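Local coordinates for protein CdnC (Chryseobacterium gregarium DSM 19109, PDB 7MGV) that installs single and bicyclic omega-ester macrocycles in a ribosomally made precursor peptide, acting as an ATP-grasp ligase, at residues 238-243 with 298-303; 246-251 with 331-336. One frame throughout, in Å; residues are numbered along the deposited sequence.

In the fold
From the N terminus, the chain first runs through 238-243, turns at once into 246-251, and so builds a hairpin; T239 N to Y246 O, 2.9 Å, is a probable hydrogen bond between its arms. Interaction 1 closes a loop of 54 residues when strand 298-303 pairs with the first arm. Interaction 2 closes one of 79 residues when helix 332-341 reaches the second arm. The two closures cross: 246-251 lies within the first loop, while 331-336 comes after that loop has closed. They also touch: V241 CG1 of 238-243 lies 3.7 Å from S336 C of the helix. Together they tie strands 244-251, 234-241 and 297-304 to one another and to the helix that covers part of their sheet.

Interaction 1. Residues 238-243 with 298-303; sequences ITVVGR and GAIDMI. With ADP (adenosine-5'-diphosphate), chain F.
I238 keeps chi2 extended (164°), which carries CD1 out to M302 SD at 3.8 Å, the two side chains crossing at a slant. I300 instead turns its CD1 back with chi2 near 97°, and this methyl meets V240 CG2 at 3.7 Å. Both apolar pairs lie on the sheet face where V240 and I300 also touch I286 of helix 280-293. Beneath them the backbones pair antiparallel. I238 and I300 form a hydrogen-bonded pair, with I238 N to I300 O and I300 N to I238 O both 2.9 Å. V240 and G298 form the next one: V240 N to G298 O is 2.9 Å and nearly straight, whereas G298 N to V240 O is 3.0 Å and bent to 142° at the hydrogen. Between them sits the non-hydrogen-bonded pair T239 and A299, where A299 CA donates a CA-H...O contact to I238 O at 3.4 Å. Further along 298-303, D301 is salt-bridged to R237, and I303 puts CD1 3.8 Å from ADP C4. Between the two strands themselves no charge is involved: buried backbone amides and carbonyls satisfy one another, methyls and a thioether meet on one face, and the strand's end meets the adenine through an apolar contact.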
ATOM      1  N   ILE A 238       7.310  23.287  -2.256  1.00 40.01           N
ATOM      2  CA  ILE A 238       8.714  22.910  -2.381  1.00 36.22           C
ATOM      3  C   ILE A 238       8.781  21.580  -3.116  1.00 41.71           C
ATOM      4  O   ILE A 238       8.330  20.551  -2.598  1.00 47.72           O
ATOM      5  CB  ILE A 238       9.411  22.826  -1.018  1.00 42.00           C
ATOM      6  CG1 ILE A 238       9.255  24.145  -0.261  1.00 35.86           C
ATOM      7  CG2 ILE A 238      10.878  22.487  -1.198  1.00 37.93           C
ATOM      8  CD1 ILE A 238       9.557  24.045   1.217  1.00 34.27           C
ATOM      9  N   THR A 239       9.337  21.599  -4.323  1.00 38.14           N
ATOM     10  CA  THR A 239       9.585  20.390  -5.096  1.00 40.36           C
ATOM     11  C   THR A 239      11.027  19.956  -4.869  1.00 39.76           C
ATOM     12  O   THR A 239      11.958  20.737  -5.092  1.00 49.60           O
ATOM     13  CB  THR A 239       9.317  20.618  -6.584  1.00 35.14           C
ATOM     14  OG1 THR A 239       8.092  21.344  -6.747  1.00 39.26           O
ATOM     15  CG2 THR A 239       9.214  19.289  -7.316  1.00 36.29           C
ATOM     16  N   VAL A 240      11.210  18.719  -4.423  1.00 34.90           N
ATOM     17  CA  VAL A 240      12.526  18.164  -4.145  1.00 37.57           C
ATOM     18  C   VAL A 240      12.756  17.005  -5.099  1.00 39.03           C
ATOM     19  O   VAL A 240      11.972  16.046  -5.119  1.00 37.30           O
ATOM     20  CB  VAL A 240      12.658  17.703  -2.686  1.00 36.83           C
ATOM     21  CG1 VAL A 240      14.120  17.468  -2.339  1.00 42.93           C
ATOM     22  CG2 VAL A 240      12.039  18.726  -1.760  1.00 35.72           C
ATOM     23  N   VAL A 241      13.822  17.102  -5.890  1.00 43.71           N
ATOM     24  CA  VAL A 241      14.266  16.040  -6.788  1.00 38.35           C
ATOM     25  C   VAL A 241      15.671  15.663  -6.337  1.00 47.10           C
ATOM     26  O   VAL A 241      16.639  16.380  -6.622  1.00 51.94           O
ATOM     27  CB  VAL A 241      14.250  16.471  -8.258  1.00 39.97           C
ATOM     28  CG1 VAL A 241      14.602  15.293  -9.158  1.00 34.73           C
ATOM     29  CG2 VAL A 241      12.893  17.054  -8.631  1.00 33.99           C
ATOM     30  N   GLY A 242      15.792  14.540  -5.635  1.00 39.63           N
ATOM     31  CA  GLY A 242      17.059  14.172  -5.038  1.00 42.61           C
ATOM     32  C   GLY A 242      17.466  15.167  -3.973  1.00 44.32           C
ATOM     33  O   GLY A 242      16.817  15.265  -2.926  1.00 39.65           O
ATOM     34  N   ARG A 243      18.536  15.916  -4.228  1.00 47.26           N
ATOM     35  CA  ARG A 243      18.957  16.997  -3.348  1.00 43.21           C
ATOM     36  C   ARG A 243      18.733  18.368  -3.974  1.00 44.84           C
ATOM     37  O   ARG A 243      19.207  19.373  -3.433  1.00 54.27           O
ATOM     38  CB  ARG A 243      20.424  16.818  -2.950  1.00 44.74           C
ATOM     39  CG  ARG A 243      20.728  15.447  -2.358  1.00 42.70           C
ATOM     40  CD  ARG A 243      22.056  15.430  -1.618  1.00 38.79           C
ATOM     41  NE  ARG A 243      22.057  16.316  -0.456  1.00 57.00           N
ATOM     42  CZ  ARG A 243      21.565  15.990   0.735  1.00 52.90           C
ATOM     43  NH1 ARG A 243      21.024  14.796   0.931  1.00 59.64           N
ATOM     44  NH2 ARG A 243      21.613  16.862   1.734  1.00 52.11           N
ATOM     45  N   GLY A 298       9.656  14.686  -3.877  1.00 36.74           N
ATOM     46  CA  GLY A 298       8.699  15.146  -2.889  1.00 34.29           C
ATOM     47  C   GLY A 298       8.103  16.480  -3.267  1.00 41.97           C
ATOM     48  O   GLY A 298       8.764  17.321  -3.881  1.00 48.87           O
ATOM     49  N   ALA A 299       6.837  16.669  -2.901  1.00 33.26           N
ATOM     50  CA  ALA A 299       6.145  17.946  -3.055  1.00 38.52           C
ATOM     51  C   ALA A 299       5.595  18.344  -1.691  1.00 40.03           C
ATOM     52  O   ALA A 299       4.585  17.791  -1.240  1.00 42.49           O
ATOM     53  CB  ALA A 299       5.032  17.856  -4.098  1.00 33.10           C
ATOM     54  N   ILE A 300       6.256  19.296  -1.040  1.00 32.16           N
ATOM     55  CA  ILE A 300       5.932  19.703   0.322  1.00 39.76           C
ATOM     56  C   ILE A 300       5.137  20.999   0.283  1.00 40.16           C
ATOM     57  O   ILE A 300       5.449  21.914  -0.492  1.00 42.07           O
ATOM     58  CB  ILE A 300       7.212  19.865   1.167  1.00 36.68           C
ATOM     59  CG1 ILE A 300       7.920  18.519   1.335  1.00 34.39           C
ATOM     60  CG2 ILE A 300       6.896  20.469   2.530  1.00 38.55           C
ATOM     61  CD1 ILE A 300       9.049  18.290   0.356  1.00 48.62           C
ATOM     62  N   ASP A 301       4.104  21.080   1.120  1.00 35.48           N
ATOM     63  CA  ASP A 301       3.313  22.289   1.297  1.00 31.71           C
ATOM     64  C   ASP A 301       3.647  22.919   2.642  1.00 36.64           C
ATOM     65  O   ASP A 301       3.734  22.220   3.659  1.00 39.25           O
ATOM     66  CB  ASP A 301       1.816  21.983   1.211  1.00 41.56           C
ATOM     67  CG  ASP A 301       1.398  21.505  -0.165  1.00 54.94           C
ATOM     68  OD1 ASP A 301       0.342  20.847  -0.276  1.00 66.33           O
ATOM     69  OD2 ASP A 301       2.130  21.785  -1.136  1.00 54.24           O
ATOM     70  N   MET A 302       3.837  24.237   2.648  1.00 39.03           N
ATOM     71  CA  MET A 302       4.148  24.947   3.879  1.00 40.05           C
ATOM     72  C   MET A 302       3.370  26.253   3.933  1.00 43.11           C
ATOM     73  O   MET A 302       2.964  26.809   2.910  1.00 45.73           O
ATOM     74  CB  MET A 302       5.654  25.223   4.015  1.00 39.39           C
ATOM     75  CG  MET A 302       6.517  23.973   4.099  1.00 34.00           C
ATOM     76  SD  MET A 302       8.174  24.304   4.731  1.00 32.16           S
ATOM     77  CE  MET A 302       7.864  24.362   6.494  1.00 36.50           C
ATOM     78  N   ILE A 303       3.174  26.742   5.154  1.00 42.71           N
ATOM     79  CA  ILE A 303       2.542  28.034   5.396  1.00 41.32           C
ATOM     80  C   ILE A 303       3.451  28.849   6.304  1.00 40.71           C
ATOM     81  O   ILE A 303       3.899  28.354   7.343  1.00 40.36           O
ATOM     82  CB  ILE A 303       1.142  27.885   6.026  1.00 45.60           C
ATOM     83  CG1 ILE A 303       0.212  27.106   5.095  1.00 38.58           C
ATOM     84  CG2 ILE A 303       0.551  29.253   6.340  1.00 40.28           C
ATOM     85  CD1 ILE A 303      -1.151  26.823   5.694  1.00 42.85           C
TER
HETATM   86  PB  ADP F 401      -6.657  22.847  -3.199  1.00131.70           P
HETATM   87  O1B ADP F 401      -5.550  22.223  -2.382  1.00106.18           O
HETATM   88  O2B ADP F 401      -7.269  21.918  -4.219  1.00128.67           O
HETATM   89  O3B ADP F 401      -6.349  24.238  -3.701  1.00105.59           O
HETATM   90  PA  ADP F 401      -7.844  22.220  -0.763  1.00 93.74           P
HETATM   91  O1A ADP F 401      -7.417  20.799  -1.048  1.00 89.18           O
HETATM   92  O2A ADP F 401      -9.120  22.510  -0.010  1.00 51.67           O
HETATM   93  O3A ADP F 401      -7.826  23.083  -2.120  1.00108.34           O
HETATM   94  O5' ADP F 401      -6.632  22.947  -0.002  1.00 77.83           O
HETATM   95  C5' ADP F 401      -6.586  23.020   1.414  1.00 68.87           C
HETATM   96  C4' ADP F 401      -6.179  24.442   1.769  1.00 65.65           C
HETATM   97  O4' ADP F 401      -6.306  24.644   3.175  1.00 56.66           O
HETATM   98  C3' ADP F 401      -4.739  24.736   1.379  1.00 65.97           C
HETATM   99  O3' ADP F 401      -4.708  25.775   0.398  1.00 73.37           O
HETATM  100  C2' ADP F 401      -4.062  25.212   2.646  1.00 53.87           C
HETATM  101  O2' ADP F 401      -3.411  26.464   2.418  1.00 61.14           O
HETATM  102  C1' ADP F 401      -5.181  25.370   3.663  1.00 52.56           C
HETATM  103  N9  ADP F 401      -4.766  24.806   4.965  1.00 54.58           N
HETATM  104  C8  ADP F 401      -4.435  23.522   5.204  1.00 47.70           C
HETATM  105  N7  ADP F 401      -4.099  23.341   6.506  1.00 49.84           N
HETATM  106  C5  ADP F 401      -4.214  24.535   7.119  1.00 48.55           C
HETATM  107  C6  ADP F 401      -4.013  25.054   8.490  1.00 36.63           C
HETATM  108  N6  ADP F 401      -3.608  24.238   9.493  1.00 40.47           N
HETATM  109  N1  ADP F 401      -4.245  26.369   8.701  1.00 47.72           N
HETATM  110  C2  ADP F 401      -4.647  27.192   7.714  1.00 45.73           C
HETATM  111  N3  ADP F 401      -4.851  26.790   6.448  1.00 39.54           N
HETATM  112  C4  ADP F 401      -4.651  25.498   6.098  1.00 49.82           C

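Interaction 2. Residues 246-251 with 331-336; sequences YAFEID and NRISKS
Y246 carries most of this contact, and I333 supplies the aliphatic partner that lies over its ring. I333 CG1 sits 3.8 Å from the Y246 ring centroid, only 11° off the ring normal, a CH-pi contact over one face. The apolar part continues from the same residue: with chi2 at 178° the isoleucine chain is extended, and its CD1 arrives at the edge of the F248 ring, 4.1 Å from CE2. R332 CB adds an oblique approach, 3.7 Å from Y246 CE2, its guanidinium leading away. The polar part lies at the end of the tyrosine. Y246 OH donates to S336 OG, near the ring plane; the modelled 2.4 Å is very short, so its length is doubtful. S336 OG is also hydrogen-bonded to D244, which places the serine between tyrosine and carboxylate. A leucine in place of Y246 would probably leave S336 OG without its tyrosine donor and I333 CG1 without the ring face it covers. The axes of helix segment 332-336 and strand 246-251 run roughly antiparallel (153°) and approach to 11.4 Å. This is helix-on-sheet packing of an alpha+beta ATP-grasp fold, helix 332-341 covering the sheet face opposite helix 280-293.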
ATOM      1  N   TYR A 246      13.496  23.193  -5.080  1.00 44.63           N
ATOM      2  CA  TYR A 246      12.878  24.303  -5.796  1.00 45.01           C
ATOM      3  C   TYR A 246      11.710  24.801  -4.956  1.00 44.28           C
ATOM      4  O   TYR A 246      10.714  24.089  -4.787  1.00 51.52           O
ATOM      5  CB  TYR A 246      12.406  23.873  -7.186  1.00 42.52           C
ATOM      6  CG  TYR A 246      13.495  23.301  -8.066  1.00 48.39           C
ATOM      7  CD1 TYR A 246      13.839  21.958  -7.996  1.00 47.54           C
ATOM      8  CD2 TYR A 246      14.174  24.106  -8.973  1.00 52.45           C
ATOM      9  CE1 TYR A 246      14.833  21.432  -8.801  1.00 52.36           C
ATOM     10  CE2 TYR A 246      15.169  23.588  -9.782  1.00 54.76           C
ATOM     11  CZ  TYR A 246      15.494  22.251  -9.691  1.00 57.41           C
ATOM     12  OH  TYR A 246      16.483  21.733 -10.494  1.00 55.67           O
ATOM     13  N   ALA A 247      11.828  26.014  -4.430  1.00 39.52           N
ATOM     14  CA  ALA A 247      10.802  26.602  -3.584  1.00 43.61           C
ATOM     15  C   ALA A 247      10.054  27.688  -4.343  1.00 45.30           C
ATOM     16  O   ALA A 247      10.664  28.519  -5.022  1.00 44.82           O
ATOM     17  CB  ALA A 247      11.411  27.185  -2.307  1.00 38.07           C
ATOM     18  N   PHE A 248       8.731  27.686  -4.209  1.00 44.10           N
ATOM     19  CA  PHE A 248       7.873  28.686  -4.822  1.00 47.27           C
ATOM     20  C   PHE A 248       6.931  29.228  -3.762  1.00 47.00           C
ATOM     21  O   PHE A 248       6.482  28.486  -2.882  1.00 48.34           O
ATOM     22  CB  PHE A 248       7.075  28.102  -5.992  1.00 47.03           C
ATOM     23  CG  PHE A 248       7.931  27.469  -7.048  1.00 51.60           C
ATOM     24  CD1 PHE A 248       8.362  28.206  -8.138  1.00 51.76           C
ATOM     25  CD2 PHE A 248       8.306  26.139  -6.952  1.00 54.19           C
ATOM     26  CE1 PHE A 248       9.151  27.629  -9.114  1.00 53.80           C
ATOM     27  CE2 PHE A 248       9.095  25.555  -7.924  1.00 53.79           C
ATOM     28  CZ  PHE A 248       9.519  26.301  -9.006  1.00 52.72           C
ATOM     29  N   GLU A 249       6.629  30.519  -3.852  1.00 51.27           N
ATOM     30  CA  GLU A 249       5.839  31.189  -2.836  1.00 53.50           C
ATOM     31  C   GLU A 249       4.741  32.029  -3.470  1.00 54.77           C
ATOM     32  O   GLU A 249       4.875  32.533  -4.590  1.00 60.37           O
ATOM     33  CB  GLU A 249       6.714  32.078  -1.936  1.00 52.24           C
ATOM     34  CG  GLU A 249       6.994  33.467  -2.487  1.00 58.76           C
ATOM     35  CD  GLU A 249       7.842  34.306  -1.550  1.00 67.76           C
ATOM     36  OE1 GLU A 249       8.545  33.723  -0.697  1.00 63.24           O
ATOM     37  OE2 GLU A 249       7.805  35.549  -1.666  1.00 71.17           O
ATOM     38  N   ILE A 250       3.636  32.133  -2.738  1.00 54.30           N
ATOM     39  CA  ILE A 250       2.622  33.156  -2.944  1.00 57.03           C
ATOM     40  C   ILE A 250       2.621  34.028  -1.698  1.00 58.85           C
ATOM     41  O   ILE A 250       2.317  33.545  -0.598  1.00 58.46           O
ATOM     42  CB  ILE A 250       1.227  32.563  -3.196  1.00 56.57           C
ATOM     43  CG1 ILE A 250       1.181  31.850  -4.546  1.00 57.30           C
ATOM     44  CG2 ILE A 250       0.171  33.657  -3.143  1.00 42.42           C
ATOM     45  CD1 ILE A 250      -0.203  31.364  -4.928  1.00 57.20           C
ATOM     46  N   ASP A 251       2.990  35.296  -1.866  1.00 55.67           N
ATOM     47  CA  ASP A 251       3.040  36.251  -0.762  1.00 62.64           C
ATOM     48  C   ASP A 251       1.667  36.900  -0.652  1.00 61.27           C
ATOM     49  O   ASP A 251       1.367  37.871  -1.350  1.00 58.92           O
ATOM     50  CB  ASP A 251       4.136  37.286  -0.994  1.00 62.77           C
ATOM     51  CG  ASP A 251       4.616  37.926   0.295  1.00 66.50           C
ATOM     52  OD1 ASP A 251       3.785  38.149   1.201  1.00 52.70           O
ATOM     53  OD2 ASP A 251       5.829  38.208   0.402  1.00 73.88           O
ATOM     54  N   ASN A 331      12.807  24.696 -17.801  1.00 71.78           N
ATOM     55  CA  ASN A 331      12.333  23.488 -17.123  1.00 66.92           C
ATOM     56  C   ASN A 331      13.449  22.829 -16.304  1.00 63.56           C
ATOM     57  O   ASN A 331      13.912  21.724 -16.591  1.00 59.23           O
ATOM     58  CB  ASN A 331      11.734  22.507 -18.138  1.00 70.09           C
ATOM     59  CG  ASN A 331      10.814  23.189 -19.129  1.00 71.23           C
ATOM     60  OD1 ASN A 331      11.226  23.540 -20.235  1.00 72.98           O
ATOM     61  ND2 ASN A 331       9.563  23.387 -18.735  1.00 70.21           N
ATOM     62  N   ARG A 332      13.870  23.553 -15.263  1.00 58.59           N
ATOM     63  CA  ARG A 332      14.947  23.059 -14.412  1.00 59.33           C
ATOM     64  C   ARG A 332      14.535  21.827 -13.613  1.00 57.70           C
ATOM     65  O   ARG A 332      15.374  20.960 -13.347  1.00 49.95           O
ATOM     66  CB  ARG A 332      15.426  24.167 -13.473  1.00 51.97           C
ATOM     67  CG  ARG A 332      16.287  25.224 -14.151  1.00 56.53           C
ATOM     68  CD  ARG A 332      17.518  24.609 -14.807  1.00 64.78           C
ATOM     69  NE  ARG A 332      17.326  24.383 -16.238  1.00 67.43           N
ATOM     70  CZ  ARG A 332      18.188  23.737 -17.016  1.00 66.99           C
ATOM     71  NH1 ARG A 332      19.310  23.249 -16.505  1.00 64.69           N
ATOM     72  NH2 ARG A 332      17.928  23.579 -18.307  1.00 70.53           N
ATOM     73  N   ILE A 333      13.263  21.724 -13.219  1.00 57.50           N
ATOM     74  CA  ILE A 333      12.820  20.549 -12.471  1.00 54.40           C
ATOM     75  C   ILE A 333      12.809  19.317 -13.370  1.00 49.91           C
ATOM     76  O   ILE A 333      13.163  18.211 -12.939  1.00 50.48           O
ATOM     77  CB  ILE A 333      11.439  20.800 -11.836  1.00 49.53           C
ATOM     78  CG1 ILE A 333      11.467  22.066 -10.980  1.00 47.25           C
ATOM     79  CG2 ILE A 333      11.010  19.604 -11.000  1.00 45.50           C
ATOM     80  CD1 ILE A 333      10.131  22.407 -10.353  1.00 42.19           C
ATOM     81  N   SER A 334      12.402  19.484 -14.631  1.00 46.55           N
ATOM     82  CA  SER A 334      12.457  18.373 -15.575  1.00 50.33           C
ATOM     83  C   SER A 334      13.895  17.925 -15.804  1.00 48.43           C
ATOM     84  O   SER A 334      14.174  16.723 -15.886  1.00 51.90           O
ATOM     85  CB  SER A 334      11.798  18.771 -16.894  1.00 52.08           C
ATOM     86  OG  SER A 334      10.436  19.109 -16.701  1.00 54.49           O
ATOM     87  N   LYS A 335      14.822  18.880 -15.901  1.00 46.00           N
ATOM     88  CA  LYS A 335      16.233  18.535 -16.027  1.00 50.82           C
ATOM     89  C   LYS A 335      16.730  17.809 -14.784  1.00 44.68           C
ATOM     90  O   LYS A 335      17.520  16.864 -14.879  1.00 46.25           O
ATOM     91  CB  LYS A 335      17.059  19.796 -16.275  1.00 57.09           C
ATOM     92  CG  LYS A 335      18.558  19.559 -16.347  1.00 58.96           C
ATOM     93  CD  LYS A 335      19.062  19.653 -17.777  1.00 64.28           C
ATOM     94  CE  LYS A 335      20.500  19.176 -17.890  1.00 71.22           C
ATOM     95  NZ  LYS A 335      20.624  17.729 -17.567  1.00 64.78           N
ATOM     96  N   SER A 336      16.282  18.237 -13.604  1.00 41.14           N
ATOM     97  CA  SER A 336      16.656  17.542 -12.378  1.00 43.87           C
ATOM     98  C   SER A 336      16.186  16.095 -12.409  1.00 47.55           C
ATOM     99  O   SER A 336      16.960  15.172 -12.119  1.00 45.64           O
ATOM    100  CB  SER A 336      16.083  18.281 -11.164  1.00 43.34           C
ATOM    101  OG  SER A 336      16.898  19.381 -10.816  1.00 49.34           O
TER